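Local coordinates for periplasmic oligopeptide-binding protein (Burkholderia pseudomallei, PDB 3ZS6) that probably binds oligopeptides in the periplasm and hands them to an ABC transporter for uptake into the cell, at residues Leu18-Ile23 and Thr155-Asp160; Gln90-Ala93 and Gly98-Tyr101; Ile103-Val108 and Ala113-Lys118; Ile134-Glu139 and Ser143-Leu148. All blocks are in the same frame, centred on the assembly; numbering follows the deposited sequence.

In the fold
From the N terminus, loop 18-23 follows strand 6-11. Contact 1 joins it to 155-160, closing the longest loop around the other three contacts. These run in series without crossing. Contact 2 turns the chain back on the end of helix 82-93. Contact 3 sets the loop 103-108, with helical backbone angles for most of its length, against helix 111-115. Contact 4 sets strand 133-137 against helix 145-148. Contacts 1 and 2 touch through the salt bridge D19-R91 and a probable hydrogen bond between A21 O and S99 OG. L92 on V105 links contacts 2 and 3, with A93 O against I114 and I115. F107 O probably accepts a hydrogen bond from E139 N, linking contacts 3 and 4.

Contact 1 (Leu18-Ile23 and Thr155-Asp160); sequences LDPAHI and TPVNKD
The ring of P20 packs against T155 and V157, which meet it from two directions roughly at right angles. It crosses the T155 side chain at about a right angle and meets that of V157 more slantwise. P20 CG is 3.3 Å from T155 OG1, and P20 CB is almost as near. In the conformer described, P20 CG meets V157 CG2 at 3.9 Å; V157 has a second conformer, so this apolar contact is less certain. T155 OG1 sits between its own backbone N and carbonyl carbon (chi1 59°). This turns the hydroxyl toward the proline, while its hydrogen bond goes to A152 O. The oxygen is thus satisfied by A152 O and meets only ring carbons of P20 across the contact. The turn that presents P20 is held by D19. A21 N donates to D19 OD1 at 3.0 Å, which makes an Asx turn, and the N-H reaches the oxygen from above the carboxylate plane. H22 N also bonds back to D19 O at 2.7 Å. The other oxygen, D19 OD2, takes a salt bridge from R91 and a hydrogen bond from W169 NE1. All three touching residues are buried. T155 also packs on L33 of helix 26-35, and P156 lies on D84 and F85 of helix 82-93, just before helix 159-165 begins.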
loop_
_atom_site.group_PDB
_atom_site.type_symbol
_atom_site.label_atom_id
_atom_site.label_comp_id
_atom_site.label_asym_id
_atom_site.label_seq_id
_atom_site.Cartn_x
_atom_site.Cartn_y
_atom_site.Cartn_z
ATOM N N LEU A 18 6.612 3.428 13.198
ATOM C CA LEU A 18 6.596 2.018 13.562
ATOM C C LEU A 18 5.456 1.733 14.532
ATOM O O LEU A 18 5.368 0.642 15.099
ATOM C CB LEU A 18 7.933 1.589 14.161
ATOM C CG LEU A 18 9.116 1.561 13.184
ATOM C CD1 LEU A 18 10.384 1.107 13.890
ATOM C CD2 LEU A 18 8.816 0.658 11.996
ATOM N N ASP A 19 4.589 2.728 14.718
ATOM C CA ASP A 19 3.351 2.567 15.476
ATOM C C ASP A 19 2.282 2.035 14.521
ATOM O O ASP A 19 1.931 2.705 13.544
ATOM C CB ASP A 19 2.923 3.930 16.055
ATOM C CG ASP A 19 1.704 3.841 16.968
ATOM O OD1 ASP A 19 0.888 2.895 16.819
ATOM O OD2 ASP A 19 1.561 4.730 17.839
ATOM N N PRO A 20 1.768 0.823 14.785
ATOM C CA PRO A 20 0.769 0.229 13.887
ATOM C C PRO A 20 -0.356 1.191 13.523
ATOM O O PRO A 20 -0.860 1.128 12.403
ATOM C CB PRO A 20 0.229 -0.950 14.702
ATOM C CG PRO A 20 1.421 -1.385 15.503
ATOM C CD PRO A 20 2.150 -0.101 15.865
ATOM N N ALA A 21 -0.734 2.076 14.436
ATOM C CA ALA A 21 -1.828 3.007 14.170
ATOM C C ALA A 21 -1.469 4.104 13.165
ATOM O O ALA A 21 -2.353 4.778 12.631
ATOM C CB ALA A 21 -2.329 3.632 15.469
ATOM N N HIS A 22 -0.179 4.291 12.911
ATOM C CA HIS A 22 0.243 5.348 12.000
ATOM C C HIS A 22 0.999 4.828 10.776
ATOM O O HIS A 22 1.549 5.605 9.995
ATOM C CB HIS A 22 1.048 6.398 12.765
ATOM C CG HIS A 22 0.271 7.037 13.873
ATOM N ND1 HIS A 22 -0.798 7.875 13.640
ATOM C CD2 HIS A 22 0.377 6.927 15.219
ATOM C CE1 HIS A 22 -1.302 8.274 14.795
ATOM N NE2 HIS A 22 -0.609 7.712 15.769
ATOM N N ILE A 23 1.016 3.508 10.610
ATOM C CA ILE A 23 1.672 2.892 9.457
ATOM C C ILE A 23 0.779 2.988 8.211
ATOM O O ILE A 23 -0.386 2.590 8.238
ATOM C CB ILE A 23 2.041 1.418 9.753
ATOM C CG1 ILE A 23 3.194 1.373 10.763
ATOM C CG2 ILE A 23 2.400 0.673 8.446
ATOM C CD1 ILE A 23 3.618 -0.042 11.205
ATOM N N THR A 155 -2.403 -5.118 13.698
ATOM C CA THR A 155 -1.614 -5.796 14.727
ATOM C C THR A 155 -1.920 -5.244 16.126
ATOM O O THR A 155 -2.392 -4.109 16.271
ATOM C CB THR A 155 -0.097 -5.718 14.465
ATOM O OG1 THR A 155 0.323 -4.347 14.417
ATOM C CG2 THR A 155 0.254 -6.414 13.151
ATOM N N PRO A 156 -1.651 -6.048 17.165
ATOM C CA PRO A 156 -1.980 -5.595 18.520
ATOM C C PRO A 156 -0.953 -4.597 19.020
ATOM O O PRO A 156 0.164 -4.540 18.501
ATOM C CB PRO A 156 -1.927 -6.886 19.347
ATOM C CG PRO A 156 -0.947 -7.759 18.617
ATOM C CD PRO A 156 -1.081 -7.411 17.146
ATOM N N VAL A 157 -1.359 -3.801 20.002
ATOM C CA VAL A 157 -0.486 -2.833 20.649
ATOM C C VAL A 157 -0.556 -2.992 22.165
ATOM O O VAL A 157 -1.618 -3.285 22.708
ATOM C CB VAL A 157 -0.891 -1.400 20.280
ATOM C CG1 VAL A 157 -0.050 -0.401 21.044
ATOM C CG2 VAL A 157 -0.755 -1.196 18.775
ATOM N N ASN A 158 0.572 -2.793 22.836
ATOM C CA ASN A 158 0.669 -2.978 24.278
ATOM C C ASN A 158 0.262 -1.720 25.040
ATOM O O ASN A 158 1.020 -0.753 25.118
ATOM C CB ASN A 158 2.095 -3.410 24.650
ATOM C CG ASN A 158 2.247 -3.745 26.130
ATOM O OD1 ASN A 158 2.293 -2.854 26.977
ATOM N ND2 ASN A 158 2.355 -5.032 26.439
ATOM N N LYS A 159 -0.945 -1.745 25.595
ATOM C CA LYS A 159 -1.523 -0.583 26.268
ATOM C C LYS A 159 -0.580 0.039 27.305
ATOM O O LYS A 159 -0.417 1.259 27.358
ATOM C CB LYS A 159 -2.854 -0.978 26.923
ATOM C CG LYS A 159 -3.432 0.051 27.881
ATOM C CD LYS A 159 -4.515 -0.577 28.758
ATOM C CE LYS A 159 -4.940 0.360 29.876
ATOM N NZ LYS A 159 -5.772 -0.334 30.907
ATOM N N ASP A 160 0.034 -0.799 28.132
ATOM C CA ASP A 160 0.919 -0.303 29.175
ATOM C C ASP A 160 2.090 0.476 28.584
ATOM O O ASP A 160 2.463 1.539 29.090
ATOM C CB ASP A 160 1.440 -1.452 30.040
ATOM C CG ASP A 160 0.373 -2.024 30.962
ATOM O OD1 ASP A 160 -0.661 -1.350 31.177
ATOM O OD2 ASP A 160 0.575 -3.145 31.477
#

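Contact 2 (Gln90-Ala93 and Gly98-Tyr101); sequences QRLA and GSKY
L92 lays its CD1 methyl against the side chain of S99. CD1 is 3.2 Å from S99 OG and 3.6 Å from S99 CB. The leucine CG stands opposite its backbone N about the first torsion (chi1 -178°), and this brings the CD1 methyl up against S99. The same methyl lies 4.0 Å from Y101 O. No direct hydrogen bond joins the two segments. A water does so instead: it donates to L92 O at 2.9 Å and accepts from S99 N at 2.9 Å. The loop is shaped by an ST turn, in which S99 OG accepts from Y101 N at 2.9 Å, with an N-H...O angle of 159°. The same S99 OG also bonds to A21 O, the loop of contact 1. Y101 OH bonds to D409 OD2 and makes a weak hydrogen bond to the backbone of the bound peptide, so this loop reaches the peptide site. L92 itself also packs on L154. The contact is mixed in character. The leucine methyl at S99 OG makes no hydrogen bond, and that oxygen is satisfied by Y101 N and A21 O. The polar link between the segments runs through the water, from a helix-end carbonyl to a loop N-H.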
loop_
_atom_site.group_PDB
_atom_site.type_symbol
_atom_site.label_atom_id
_atom_site.label_comp_id
_atom_site.label_asym_id
_atom_site.label_seq_id
_atom_site.Cartn_x
_atom_site.Cartn_y
_atom_site.Cartn_z
ATOM N N GLN A 90 -9.832 -0.427 18.809
ATOM C CA GLN A 90 -10.558 0.729 19.334
ATOM C C GLN A 90 -9.685 1.987 19.189
ATOM O O GLN A 90 -10.158 3.058 18.792
ATOM C CB GLN A 90 -10.947 0.514 20.806
ATOM C CG GLN A 90 -12.114 -0.464 21.039
ATOM C CD GLN A 90 -12.427 -0.658 22.516
ATOM O OE1 GLN A 90 -11.787 -0.058 23.376
ATOM N NE2 GLN A 90 -13.413 -1.504 22.815
ATOM N N ARG A 91 -8.402 1.838 19.502
ATOM C CA ARG A 91 -7.437 2.932 19.398
ATOM C C ARG A 91 -7.308 3.426 17.949
ATOM O O ARG A 91 -7.308 4.628 17.682
ATOM C CB ARG A 91 -6.082 2.461 19.936
ATOM C CG ARG A 91 -4.938 3.453 19.781
ATOM C CD ARG A 91 -3.695 2.904 20.460
ATOM N NE ARG A 91 -2.575 3.832 20.405
ATOM C CZ ARG A 91 -1.552 3.728 19.562
ATOM N NH1 ARG A 91 -1.500 2.729 18.681
ATOM N NH2 ARG A 91 -0.580 4.626 19.599
ATOM N N LEU A 92 -7.211 2.483 17.020
ATOM C CA LEU A 92 -7.151 2.797 15.600
ATOM C C LEU A 92 -8.388 3.566 15.133
ATOM O O LEU A 92 -8.284 4.533 14.368
ATOM C CB LEU A 92 -7.000 1.507 14.786
ATOM C CG LEU A 92 -6.880 1.663 13.265
ATOM C CD1 LEU A 92 -5.651 2.491 12.900
ATOM C CD2 LEU A 92 -6.818 0.307 12.585
ATOM N N ALA A 93 -9.556 3.127 15.595
ATOM C CA ALA A 93 -10.829 3.726 15.203
ATOM C C ALA A 93 -11.034 5.118 15.808
ATOM O O ALA A 93 -11.632 5.995 15.186
ATOM C CB ALA A 93 -11.984 2.807 15.589
ATOM N N GLY A 98 -5.884 9.992 15.592
ATOM C CA GLY A 98 -5.405 10.631 14.376
ATOM C C GLY A 98 -4.775 9.693 13.354
ATOM O O GLY A 98 -3.902 10.104 12.589
ATOM N N SER A 99 -5.203 8.431 13.333
ATOM C CA SER A 99 -4.706 7.495 12.313
ATOM C C SER A 99 -5.125 7.916 10.906
ATOM O O SER A 99 -6.270 8.308 10.682
ATOM C CB SER A 99 -5.216 6.079 12.555
ATOM O OG SER A 99 -4.724 5.190 11.549
ATOM N N LYS A 100 -4.198 7.809 9.962
ATOM C CA LYS A 100 -4.525 7.993 8.551
ATOM C C LYS A 100 -4.941 6.679 7.892
ATOM O O LYS A 100 -5.183 6.635 6.685
ATOM C CB LYS A 100 -3.342 8.608 7.791
ATOM C CG LYS A 100 -3.084 10.072 8.128
ATOM C CD LYS A 100 -4.303 10.912 7.787
ATOM C CE LYS A 100 -3.982 12.408 7.780
ATOM N NZ LYS A 100 -5.173 13.220 7.367
ATOM N N TYR A 101 -5.021 5.605 8.675
ATOM C CA TYR A 101 -5.352 4.301 8.104
ATOM C C TYR A 101 -6.559 3.641 8.741
ATOM O O TYR A 101 -6.550 2.440 8.994
ATOM C CB TYR A 101 -4.150 3.348 8.151
ATOM C CG TYR A 101 -3.936 2.587 6.852
ATOM C CD1 TYR A 101 -3.216 3.159 5.808
ATOM C CD2 TYR A 101 -4.463 1.315 6.665
ATOM C CE1 TYR A 101 -3.014 2.487 4.624
ATOM C CE2 TYR A 101 -4.262 0.618 5.468
ATOM C CZ TYR A 101 -3.530 1.220 4.454
ATOM O OH TYR A 101 -3.312 0.575 3.257
HETATM O O HOH W 1 -7.631 7.331 14.394
#

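Contact 3 (Ile103-Val108 and Ala113-Lys118); sequences ILVEFV and AIIAGK
I115 of helix 111-115 meets V105 and E106 through a single methyl, CD1. The segment 103-108 leads up to these residues as a run of helical backbone angles without the regular bonds of a helix. It starts at I103, whose carbonyl oxygen takes a weak bond: E106 N reaches I103 O at 3.2 Å. V105 comes next, with its CB directed at the helix. Its CG1 is 4.5 Å from I115 CD1, a loose apolar contact. V105 also touches L92 of helix 82-93. E106 makes the nearer approach: its CG lies 4.1 Å from I115 CD1, and the two side chains cross at about a right angle. The first torsion of E106, at -141° well off a staggered position, sets CG beside I115 CD1. The extended chain beyond CG (chi2 172°) carries the carboxylate on to R421, where OE2 forms a salt bridge with NH1. At the end of the segment, V108 N bonds to V105 O (2.9 Å). On the other segment, I115 CG1 lies beside its backbone N (chi1 -68°), which sends CD1 toward V105 and E106. A Schellman motif at G117 follows the helix: K118 N bonds to A113 O at 2.8 Å and G117 N to I114 O. The contact is thus apolar and fairly light. It uses the carbon part of a glutamate whose charge is paired with an arginine from a distant part of the chain.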
loop_
_atom_site.group_PDB
_atom_site.type_symbol
_atom_site.label_atom_id
_atom_site.label_comp_id
_atom_site.label_asym_id
_atom_site.label_seq_id
_atom_site.Cartn_x
_atom_site.Cartn_y
_atom_site.Cartn_z
ATOM N N ILE A 103 -9.167 2.945 7.299
ATOM C CA ILE A 103 -9.868 2.166 6.275
ATOM C C ILE A 103 -9.976 0.676 6.617
ATOM O O ILE A 103 -10.999 0.050 6.340
ATOM C CB ILE A 103 -9.234 2.335 4.874
ATOM C CG1 ILE A 103 -7.745 1.968 4.911
ATOM C CG2 ILE A 103 -9.439 3.774 4.361
ATOM C CD1 ILE A 103 -7.067 1.963 3.549
ATOM N N LEU A 104 -8.934 0.107 7.219
ATOM C CA LEU A 104 -8.941 -1.327 7.519
ATOM C C LEU A 104 -9.933 -1.722 8.613
ATOM O O LEU A 104 -10.509 -2.807 8.568
ATOM C CB LEU A 104 -7.534 -1.835 7.881
ATOM C CG LEU A 104 -6.582 -2.005 6.698
ATOM C CD1 LEU A 104 -5.262 -2.638 7.139
ATOM C CD2 LEU A 104 -7.235 -2.825 5.605
ATOM N N VAL A 105 -10.139 -0.844 9.589
ATOM C CA VAL A 105 -11.066 -1.149 10.670
ATOM C C VAL A 105 -12.485 -0.739 10.281
ATOM O O VAL A 105 -13.455 -1.049 10.967
ATOM C CB VAL A 105 -10.642 -0.464 11.985
ATOM C CG1 VAL A 105 -11.018 1.016 11.959
ATOM C CG2 VAL A 105 -11.272 -1.172 13.181
ATOM N N GLU A 106 -12.602 -0.067 9.145
ATOM C CA GLU A 106 -13.884 0.470 8.709
ATOM C C GLU A 106 -14.933 -0.617 8.458
ATOM O O GLU A 106 -16.133 -0.350 8.543
ATOM C CB GLU A 106 -13.696 1.332 7.458
ATOM C CG GLU A 106 -14.544 2.585 7.419
ATOM C CD GLU A 106 -14.176 3.488 6.253
ATOM O OE1 GLU A 106 -13.077 4.081 6.283
ATOM O OE2 GLU A 106 -14.980 3.597 5.302
ATOM N N PHE A 107 -14.491 -1.836 8.155
ATOM C CA PHE A 107 -15.434 -2.931 7.909
ATOM C C PHE A 107 -16.077 -3.406 9.213
ATOM O O PHE A 107 -17.126 -4.052 9.201
ATOM C CB PHE A 107 -14.755 -4.122 7.221
ATOM C CG PHE A 107 -14.264 -3.835 5.830
ATOM C CD1 PHE A 107 -14.271 -2.547 5.320
ATOM C CD2 PHE A 107 -13.796 -4.866 5.028
ATOM C CE1 PHE A 107 -13.813 -2.291 4.035
ATOM C CE2 PHE A 107 -13.341 -4.618 3.744
ATOM C CZ PHE A 107 -13.349 -3.329 3.247
ATOM N N VAL A 108 -15.439 -3.092 10.337
ATOM C CA VAL A 108 -15.939 -3.539 11.631
ATOM C C VAL A 108 -17.170 -2.752 12.080
ATOM O O VAL A 108 -17.291 -1.552 11.822
ATOM C CB VAL A 108 -14.845 -3.488 12.706
ATOM C CG1 VAL A 108 -15.374 -4.025 14.028
ATOM C CG2 VAL A 108 -13.633 -4.293 12.250
ATOM N N ALA A 113 -19.234 5.223 12.435
ATOM C CA ALA A 113 -19.778 6.164 13.400
ATOM C C ALA A 113 -18.697 6.632 14.376
ATOM O O ALA A 113 -18.631 7.808 14.734
ATOM C CB ALA A 113 -20.947 5.537 14.145
ATOM N N ILE A 114 -17.848 5.708 14.801
ATOM C CA ILE A 114 -16.775 6.035 15.730
ATOM C C ILE A 114 -15.751 6.986 15.099
ATOM O O ILE A 114 -15.378 7.998 15.686
ATOM C CB ILE A 114 -16.083 4.748 16.214
ATOM C CG1 ILE A 114 -17.058 3.927 17.066
ATOM C CG2 ILE A 114 -14.792 5.074 16.970
ATOM C CD1 ILE A 114 -16.653 2.465 17.221
ATOM N N ILE A 115 -15.295 6.641 13.900
ATOM C CA ILE A 115 -14.379 7.482 13.137
ATOM C C ILE A 115 -14.950 8.890 12.968
ATOM O O ILE A 115 -14.221 9.880 13.022
ATOM C CB ILE A 115 -14.108 6.860 11.755
ATOM C CG1 ILE A 115 -13.312 5.563 11.926
ATOM C CG2 ILE A 115 -13.382 7.862 10.831
ATOM C CD1 ILE A 115 -13.348 4.635 10.721
ATOM N N ALA A 116 -16.263 8.969 12.771
ATOM C CA ALA A 116 -16.939 10.248 12.605
ATOM C C ALA A 116 -17.155 10.959 13.943
ATOM O O ALA A 116 -17.595 12.109 13.984
ATOM C CB ALA A 116 -18.269 10.048 11.889
ATOM N N GLY A 117 -16.857 10.271 15.041
ATOM C CA GLY A 117 -17.016 10.858 16.361
ATOM C C GLY A 117 -18.443 10.843 16.880
ATOM O O GLY A 117 -18.768 11.552 17.834
ATOM N N LYS A 118 -19.302 10.030 16.270
ATOM C CA LYS A 118 -20.705 9.958 16.690
ATOM C C LYS A 118 -20.921 8.937 17.804
ATOM O O LYS A 118 -21.888 9.027 18.558
ATOM C CB LYS A 118 -21.612 9.650 15.497
ATOM C CG LYS A 118 -21.506 10.667 14.370
ATOM C CD LYS A 118 -22.440 10.328 13.219
ATOM C CE LYS A 118 -22.213 11.259 12.032
ATOM N NZ LYS A 118 -22.995 10.847 10.830
#

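Contact 4 (Ile134-Glu139 and Ser143-Leu148); sequences IEVKTE and SYFPEL
The strand that holds V136 is set against the short helix that begins near F145. Residues 134-137 belong to strand 133-137 of an antiparallel sheet, between strands 63-68 and 126-128, with V136 bonded to W64 and K137 to G125. Residues 145-148 form a short, weakly bonded helix, with E147 N bonded to Y144 O at 2.9 Å and a weak bond from L148 N to F145 O. The nearest CA atoms are those of T138 and F145, 8.9 Å apart, so side chains span the gap. F145 does most of this. Its CG is opposite its backbone N (chi1 -174°), and the ring reaches across to the strand. V136 CG1 comes to F145 CE2 at 3.8 Å, with F145 CZ almost as close, and approaches the ring obliquely. The two side chains cross at about a right angle. T138 CG2 lies over one face of the ring, offset toward its rim, at 4.3 Å from F145 CD1. T138 OG1 instead bonds to V140 O. The ring also meets that of W64, with planes at about 35°, and W89 of helix 82-93 touches both F145 and V136. The contact is therefore apolar, with methyl groups on an aromatic ring, and the threonine turns its methyl to the ring while its hydroxyl serves the backbone.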
loop_
_atom_site.group_PDB
_atom_site.type_symbol
_atom_site.label_atom_id
_atom_site.label_comp_id
_atom_site.label_asym_id
_atom_site.label_seq_id
_atom_site.Cartn_x
_atom_site.Cartn_y
_atom_site.Cartn_z
ATOM N N ILE A 134 -11.628 -14.209 20.178
ATOM C CA ILE A 134 -12.062 -12.912 19.661
ATOM C C ILE A 134 -13.277 -13.025 18.744
ATOM O O ILE A 134 -13.325 -13.875 17.859
ATOM C CB ILE A 134 -10.937 -12.206 18.900
ATOM C CG1 ILE A 134 -9.862 -11.738 19.878
ATOM C CG2 ILE A 134 -11.499 -11.027 18.089
ATOM C CD1 ILE A 134 -8.614 -11.215 19.208
ATOM N N GLU A 135 -14.257 -12.158 18.965
ATOM C CA GLU A 135 -15.402 -12.064 18.073
ATOM C C GLU A 135 -15.382 -10.722 17.336
ATOM O O GLU A 135 -15.319 -9.666 17.962
ATOM C CB GLU A 135 -16.708 -12.209 18.857
ATOM C CG GLU A 135 -17.950 -12.033 18.000
ATOM C CD GLU A 135 -19.212 -11.888 18.825
ATOM O OE1 GLU A 135 -19.450 -10.786 19.359
ATOM O OE2 GLU A 135 -19.962 -12.880 18.943
ATOM N N VAL A 136 -15.430 -10.771 16.009
ATOM C CA VAL A 136 -15.538 -9.553 15.209
ATOM C C VAL A 136 -16.848 -9.514 14.424
ATOM O O VAL A 136 -17.153 -10.428 13.650
ATOM C CB VAL A 136 -14.347 -9.393 14.232
ATOM C CG1 VAL A 136 -14.500 -8.113 13.405
ATOM C CG2 VAL A 136 -13.039 -9.373 14.996
ATOM N N LYS A 137 -17.626 -8.462 14.651
ATOM C CA LYS A 137 -18.837 -8.207 13.879
ATOM C C LYS A 137 -18.511 -7.190 12.794
ATOM O O LYS A 137 -17.895 -6.166 13.080
ATOM C CB LYS A 137 -19.937 -7.642 14.781
ATOM C CG LYS A 137 -20.390 -8.577 15.896
ATOM C CD LYS A 137 -21.539 -9.461 15.446
ATOM C CE LYS A 137 -22.049 -10.308 16.597
ATOM N NZ LYS A 137 -23.177 -11.174 16.177
ATOM N N THR A 138 -18.919 -7.468 11.559
ATOM C CA THR A 138 -18.692 -6.549 10.447
ATOM C C THR A 138 -20.002 -5.908 10.010
ATOM O O THR A 138 -21.072 -6.486 10.205
ATOM C CB THR A 138 -18.060 -7.260 9.235
ATOM O OG1 THR A 138 -18.884 -8.366 8.845
ATOM C CG2 THR A 138 -16.663 -7.765 9.575
ATOM N N GLU A 139 -19.911 -4.717 9.418
ATOM C CA GLU A 139 -21.092 -3.972 8.965
ATOM C C GLU A 139 -21.848 -4.724 7.880
ATOM O O GLU A 139 -23.071 -4.711 7.844
ATOM C CB GLU A 139 -20.686 -2.596 8.426
ATOM C CG GLU A 139 -20.138 -1.642 9.470
ATOM C CD GLU A 139 -21.225 -0.989 10.304
ATOM O OE1 GLU A 139 -22.413 -1.308 10.092
ATOM O OE2 GLU A 139 -20.889 -0.155 11.172
ATOM N N SER A 143 -16.142 -11.934 3.011
ATOM C CA SER A 143 -15.755 -13.342 2.947
ATOM C C SER A 143 -14.258 -13.543 3.176
ATOM O O SER A 143 -13.819 -14.639 3.508
ATOM C CB SER A 143 -16.166 -13.947 1.602
ATOM O OG SER A 143 -15.411 -13.378 0.544
ATOM N N TYR A 144 -13.484 -12.479 2.985
ATOM C CA TYR A 144 -12.033 -12.553 3.033
ATOM C C TYR A 144 -11.473 -11.801 4.244
ATOM O O TYR A 144 -10.285 -11.466 4.289
ATOM C CB TYR A 144 -11.448 -11.963 1.748
ATOM C CG TYR A 144 -12.027 -10.602 1.390
ATOM C CD1 TYR A 144 -11.485 -9.435 1.915
ATOM C CD2 TYR A 144 -13.120 -10.494 0.533
ATOM C CE1 TYR A 144 -12.009 -8.193 1.596
ATOM C CE2 TYR A 144 -13.657 -9.264 0.205
ATOM C CZ TYR A 144 -13.098 -8.115 0.735
ATOM O OH TYR A 144 -13.633 -6.889 0.410
ATOM N N PHE A 145 -12.323 -11.545 5.230
ATOM C CA PHE A 145 -11.914 -10.700 6.341
ATOM C C PHE A 145 -10.559 -11.068 6.955
ATOM O O PHE A 145 -9.798 -10.186 7.345
ATOM C CB PHE A 145 -12.993 -10.601 7.428
ATOM C CG PHE A 145 -12.647 -9.612 8.503
ATOM C CD1 PHE A 145 -12.626 -8.251 8.220
ATOM C CD2 PHE A 145 -12.281 -10.036 9.773
ATOM C CE1 PHE A 145 -12.276 -7.323 9.194
ATOM C CE2 PHE A 145 -11.931 -9.116 10.755
ATOM C CZ PHE A 145 -11.923 -7.747 10.460
ATOM N N PRO A 146 -10.245 -12.369 7.049
ATOM C CA PRO A 146 -8.960 -12.674 7.688
ATOM C C PRO A 146 -7.739 -12.067 6.977
ATOM O O PRO A 146 -6.754 -11.778 7.654
ATOM C CB PRO A 146 -8.919 -14.212 7.681
ATOM C CG PRO A 146 -10.375 -14.613 7.721
ATOM C CD PRO A 146 -11.079 -13.573 6.863
ATOM N N GLU A 147 -7.803 -11.870 5.660
ATOM C CA GLU A 147 -6.710 -11.217 4.929
ATOM C C GLU A 147 -6.362 -9.848 5.498
ATOM O O GLU A 147 -5.186 -9.482 5.579
ATOM C CB GLU A 147 -7.056 -11.052 3.444
ATOM C CG GLU A 147 -6.854 -12.292 2.608
ATOM C CD GLU A 147 -7.135 -12.053 1.133
ATOM O OE1 GLU A 147 -6.310 -11.396 0.456
ATOM O OE2 GLU A 147 -8.176 -12.538 0.650
ATOM N N LEU A 148 -7.390 -9.083 5.864
ATOM C CA LEU A 148 -7.187 -7.738 6.385
ATOM C C LEU A 148 -6.394 -7.740 7.688
ATOM O O LEU A 148 -5.568 -6.854 7.918
ATOM C CB LEU A 148 -8.530 -7.014 6.589
ATOM C CG LEU A 148 -9.171 -6.385 5.341
ATOM C CD1 LEU A 148 -9.614 -7.453 4.353
ATOM C CD2 LEU A 148 -10.344 -5.487 5.724
#